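Local coordinates for fasciclin-1 (Drosophila melanogaster, PDB 1O70), which serves as a neural cell adhesion molecule of the insect nervous system, seen here as its third and fourth FAS1 domains, at residues N97-V102 / F110-V115. Sequence-based numbering, arbitrary orientation.
Sequences NLIAQV and FLYFNV. With NAG (2-acetamido-2-deoxy-beta-D-glucopyranose), chain B; NAG (2-acetamido-2-deoxy-beta-D-glucopyranose), chain C.
Val102 and Leu111 face each other as an antiparallel hydrogen-bonded pair, with Val102 N donating to Leu111 O at 2.6 Å and Leu111 N returning a bond to Val102 O at 2.8 Å. Valine, a beta-branched residue at ease in a strand, turns with Leu111 to one face of the sheet; its CG2 reaches the edge of the Phe113 ring at CE1, 4.1 Å away, while Leu86 also touches its side chain. On the other face Gln101 lies obliquely against Phe110. The glutamine's CB and CG run along the ring from CD1 to CE1, and its OE1 sits 3.6 Å above the ring plane, offset toward the rim, with amide and ring planes 41° apart. Phe110 CG stands between the backbone N and the carbonyl carbon (chi1 64°), which brings one face of the ring against the side chain of Gln101. With an alanine in place of Phe110, the methylenes of Gln101 would probably lose their flat apolar support and its amide would be freer to turn. Farther along, the paired backbones separate: a water accepts from Phe113 N and donates to Ala100 O at 2.6 Å, bridging the gap. Ile99 CG2 meets Tyr112 obliquely, 3.7 Å from CD1, and the tyrosine's CE1 also touches C8 of a sugar of the glycan. Tyr289, Arg290 and Pro291 of the fourth FAS1 domain approach this same side. The arrangement is an antiparallel beta hairpin in which the short strand 102-103 edges the mixed sheet of the third FAS1 domain, where Ile99, Phe110 and Tyr112 meet the fourth domain.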
ATOM      1  N   ASN A  97     -11.580   0.303 -16.911  1.00 59.78           N
ATOM      2  CA  ASN A  97     -10.377   0.463 -17.718  1.00 61.52           C
ATOM      3  C   ASN A  97      -9.125   0.283 -16.872  1.00 61.13           C
ATOM      4  O   ASN A  97      -8.346  -0.654 -17.077  1.00 61.58           O
ATOM      5  CB  ASN A  97     -10.380   1.844 -18.367  1.00 64.31           C
ATOM      6  CG  ASN A  97     -11.709   2.157 -19.042  1.00 67.82           C
ATOM      7  OD1 ASN A  97     -12.287   1.304 -19.733  1.00 69.09           O
ATOM      8  ND2 ASN A  97     -12.201   3.384 -18.855  1.00 67.79           N
ATOM      9  N   LEU A  98      -8.937   1.197 -15.928  1.00 59.65           N
ATOM     10  CA  LEU A  98      -7.797   1.157 -15.023  1.00 57.35           C
ATOM     11  C   LEU A  98      -8.276   1.084 -13.579  1.00 54.84           C
ATOM     12  O   LEU A  98      -9.476   1.092 -13.311  1.00 53.65           O
ATOM     13  CB  LEU A  98      -6.929   2.406 -15.206  1.00 59.60           C
ATOM     14  CG  LEU A  98      -5.921   2.373 -16.356  1.00 62.27           C
ATOM     15  CD1 LEU A  98      -5.179   3.699 -16.425  1.00 61.83           C
ATOM     16  CD2 LEU A  98      -4.935   1.221 -16.141  1.00 62.56           C
ATOM     17  N   ILE A  99      -7.326   1.003 -12.654  1.00 50.85           N
ATOM     18  CA  ILE A  99      -7.637   0.947 -11.237  1.00 47.04           C
ATOM     19  C   ILE A  99      -7.808   2.381 -10.750  1.00 45.45           C
ATOM     20  O   ILE A  99      -6.905   3.205 -10.905  1.00 45.58           O
ATOM     21  CB  ILE A  99      -6.494   0.279 -10.439  1.00 47.19           C
ATOM     22  CG1 ILE A  99      -6.345  -1.179 -10.878  1.00 47.51           C
ATOM     23  CG2 ILE A  99      -6.767   0.381  -8.941  1.00 44.88           C
ATOM     24  CD1 ILE A  99      -5.112  -1.876 -10.323  1.00 46.20           C
ATOM     25  N   ALA A 100      -8.970   2.685 -10.182  1.00 41.71           N
ATOM     26  CA  ALA A 100      -9.221   4.026  -9.679  1.00 39.17           C
ATOM     27  C   ALA A 100      -8.709   4.158  -8.256  1.00 38.59           C
ATOM     28  O   ALA A 100      -9.134   3.435  -7.356  1.00 37.81           O
ATOM     29  CB  ALA A 100     -10.702   4.337  -9.723  1.00 38.44           C
ATOM     30  N   GLN A 101      -7.773   5.069  -8.060  1.00 38.64           N
ATOM     31  CA  GLN A 101      -7.250   5.300  -6.731  1.00 38.47           C
ATOM     32  C   GLN A 101      -8.156   6.371  -6.157  1.00 37.56           C
ATOM     33  O   GLN A 101      -8.236   7.487  -6.680  1.00 37.71           O
ATOM     34  CB  GLN A 101      -5.813   5.772  -6.807  1.00 39.45           C
ATOM     35  CG  GLN A 101      -4.934   4.777  -7.517  1.00 40.73           C
ATOM     36  CD  GLN A 101      -3.499   5.202  -7.491  1.00 42.95           C
ATOM     37  OE1 GLN A 101      -3.189   6.380  -7.707  1.00 44.11           O
ATOM     38  NE2 GLN A 101      -2.601   4.251  -7.236  1.00 40.66           N
ATOM     39  N   VAL A 102      -8.851   5.999  -5.089  1.00 36.38           N
ATOM     40  CA  VAL A 102      -9.813   6.858  -4.427  1.00 34.46           C
ATOM     41  C   VAL A 102      -9.238   7.617  -3.236  1.00 33.60           C
ATOM     42  O   VAL A 102      -8.753   7.015  -2.290  1.00 34.29           O
ATOM     43  CB  VAL A 102     -10.989   6.016  -3.945  1.00 33.76           C
ATOM     44  CG1 VAL A 102     -12.096   6.912  -3.460  1.00 36.17           C
ATOM     45  CG2 VAL A 102     -11.466   5.118  -5.077  1.00 32.55           C
ATOM     46  N   PHE A 110      -4.630   6.997  -0.082  1.00 33.61           N
ATOM     47  CA  PHE A 110      -5.737   6.770  -0.995  1.00 31.45           C
ATOM     48  C   PHE A 110      -6.012   5.261  -0.965  1.00 28.96           C
ATOM     49  O   PHE A 110      -5.219   4.494  -0.417  1.00 28.07           O
ATOM     50  CB  PHE A 110      -5.419   7.287  -2.407  1.00 32.12           C
ATOM     51  CG  PHE A 110      -4.287   6.586  -3.082  1.00 34.82           C
ATOM     52  CD1 PHE A 110      -4.454   5.296  -3.582  1.00 35.95           C
ATOM     53  CD2 PHE A 110      -3.056   7.221  -3.248  1.00 35.35           C
ATOM     54  CE1 PHE A 110      -3.416   4.638  -4.241  1.00 34.87           C
ATOM     55  CE2 PHE A 110      -2.004   6.577  -3.907  1.00 35.64           C
ATOM     56  CZ  PHE A 110      -2.187   5.279  -4.406  1.00 35.14           C
ATOM     57  N   LEU A 111      -7.144   4.844  -1.509  1.00 25.39           N
ATOM     58  CA  LEU A 111      -7.506   3.434  -1.515  1.00 25.73           C
ATOM     59  C   LEU A 111      -7.874   3.047  -2.931  1.00 25.30           C
ATOM     60  O   LEU A 111      -7.877   3.883  -3.834  1.00 24.69           O
ATOM     61  CB  LEU A 111      -8.744   3.196  -0.649  1.00 24.88           C
ATOM     62  CG  LEU A 111      -8.899   3.981   0.650  1.00 25.70           C
ATOM     63  CD1 LEU A 111     -10.279   3.734   1.260  1.00 19.20           C
ATOM     64  CD2 LEU A 111      -7.788   3.562   1.604  1.00 23.23           C
ATOM     65  N   TYR A 112      -8.183   1.775  -3.123  1.00 24.18           N
ATOM     66  CA  TYR A 112      -8.633   1.301  -4.418  1.00 25.59           C
ATOM     67  C   TYR A 112      -9.252  -0.050  -4.138  1.00 27.66           C
ATOM     68  O   TYR A 112      -8.934  -0.680  -3.126  1.00 26.11           O
ATOM     69  CB  TYR A 112      -7.491   1.253  -5.453  1.00 22.77           C
ATOM     70  CG  TYR A 112      -6.375   0.297  -5.178  1.00 22.39           C
ATOM     71  CD1 TYR A 112      -6.456  -1.040  -5.589  1.00 23.47           C
ATOM     72  CD2 TYR A 112      -5.232   0.722  -4.504  1.00 23.81           C
ATOM     73  CE1 TYR A 112      -5.429  -1.929  -5.333  1.00 22.14           C
ATOM     74  CE2 TYR A 112      -4.201  -0.146  -4.237  1.00 23.10           C
ATOM     75  CZ  TYR A 112      -4.301  -1.475  -4.656  1.00 25.25           C
ATOM     76  OH  TYR A 112      -3.267  -2.355  -4.425  1.00 23.74           O
ATOM     77  N   PHE A 113     -10.167  -0.470  -5.001  1.00 30.50           N
ATOM     78  CA  PHE A 113     -10.868  -1.722  -4.796  1.00 33.60           C
ATOM     79  C   PHE A 113     -10.633  -2.739  -5.895  1.00 35.87           C
ATOM     80  O   PHE A 113     -10.141  -2.422  -6.979  1.00 38.10           O
ATOM     81  CB  PHE A 113     -12.382  -1.472  -4.702  1.00 33.05           C
ATOM     82  CG  PHE A 113     -12.779  -0.441  -3.682  1.00 31.59           C
ATOM     83  CD1 PHE A 113     -12.556   0.907  -3.915  1.00 31.13           C
ATOM     84  CD2 PHE A 113     -13.368  -0.822  -2.481  1.00 32.45           C
ATOM     85  CE1 PHE A 113     -12.912   1.864  -2.971  1.00 30.51           C
ATOM     86  CE2 PHE A 113     -13.726   0.128  -1.530  1.00 33.05           C
ATOM     87  CZ  PHE A 113     -13.495   1.474  -1.779  1.00 32.31           C
ATOM     88  N   ASN A 114     -11.003  -3.973  -5.591  1.00 36.84           N
ATOM     89  CA  ASN A 114     -10.918  -5.061  -6.541  1.00 37.49           C
ATOM     90  C   ASN A 114     -12.255  -5.777  -6.446  1.00 38.70           C
ATOM     91  O   ASN A 114     -12.694  -6.132  -5.348  1.00 38.05           O
ATOM     92  CB  ASN A 114      -9.801  -6.033  -6.189  1.00 39.33           C
ATOM     93  CG  ASN A 114      -9.726  -7.187  -7.167  1.00 40.59           C
ATOM     94  OD1 ASN A 114      -9.588  -6.976  -8.372  1.00 42.23           O
ATOM     95  ND2 ASN A 114      -9.821  -8.409  -6.660  1.00 42.04           N
ATOM     96  N   VAL A 115     -12.902  -5.982  -7.592  1.00 39.97           N
ATOM     97  CA  VAL A 115     -14.198  -6.650  -7.639  1.00 40.97           C
ATOM     98  C   VAL A 115     -14.148  -7.953  -8.426  1.00 43.70           C
ATOM     99  O   VAL A 115     -13.652  -7.981  -9.552  1.00 44.25           O
ATOM    100  CB  VAL A 115     -15.272  -5.747  -8.283  1.00 39.61           C
ATOM    101  CG1 VAL A 115     -16.589  -6.505  -8.381  1.00 39.59           C
ATOM    102  CG2 VAL A 115     -15.453  -4.468  -7.464  1.00 37.73           C
TER
HETATM  103  C1  NAG B   1      -6.786  -8.482  -1.390  1.00 30.49           C
HETATM  104  C2  NAG B   1      -6.762  -8.100  -2.867  1.00 29.80           C
HETATM  105  C3  NAG B   1      -7.506  -9.175  -3.665  1.00 31.99           C
HETATM  106  C4  NAG B   1      -6.916 -10.571  -3.389  1.00 33.32           C
HETATM  107  C5  NAG B   1      -6.867 -10.812  -1.867  1.00 33.84           C
HETATM  108  C6  NAG B   1      -6.205 -12.110  -1.461  1.00 32.77           C
HETATM  109  C7  NAG B   1      -6.732  -5.786  -3.534  1.00 31.49           C
HETATM  110  C8  NAG B   1      -7.504  -4.491  -3.748  1.00 28.91           C
HETATM  111  N2  NAG B   1      -7.413  -6.822  -3.056  1.00 31.86           N
HETATM  112  O3  NAG B   1      -7.475  -8.869  -5.049  1.00 28.73           O
HETATM  113  O4  NAG B   1      -7.760 -11.571  -3.994  1.00 38.19           O
HETATM  114  O5  NAG B   1      -6.151  -9.749  -1.208  1.00 31.45           O
HETATM  115  O6  NAG B   1      -4.928 -12.237  -2.068  1.00 37.64           O
HETATM  116  O7  NAG B   1      -5.535  -5.841  -3.794  1.00 30.72           O
HETATM  117  C1  NAG C   2      -7.360 -12.092  -5.206  1.00 43.85           C
HETATM  118  C2  NAG C   2      -7.998 -13.454  -5.391  1.00 46.40           C
HETATM  119  C3  NAG C   2      -7.528 -14.047  -6.719  1.00 48.01           C
HETATM  120  C4  NAG C   2      -7.874 -13.057  -7.851  1.00 48.72           C
HETATM  121  C5  NAG C   2      -7.341 -11.645  -7.555  1.00 47.73           C
HETATM  122  C6  NAG C   2      -7.896 -10.642  -8.559  1.00 48.81           C
HETATM  123  C7  NAG C   2      -8.558 -14.792  -3.470  1.00 51.05           C
HETATM  124  C8  NAG C   2      -8.488 -16.268  -3.105  1.00 52.87           C
HETATM  125  N2  NAG C   2      -7.626 -14.324  -4.293  1.00 49.33           N
HETATM  126  O3  NAG C   2      -8.162 -15.291  -6.924  1.00 48.59           O
HETATM  127  O4  NAG C   2      -7.365 -13.508  -9.101  1.00 51.53           O
HETATM  128  O5  NAG C   2      -7.770 -11.199  -6.250  1.00 45.33           O
HETATM  129  O6  NAG C   2      -9.319 -10.710  -8.601  1.00 49.57           O
HETATM  130  O7  NAG C   2      -9.452 -14.085  -3.009  1.00 49.94           O
HETATM  131  O   HOH W   1     -10.407   1.198  -7.200  1.00 22.96           O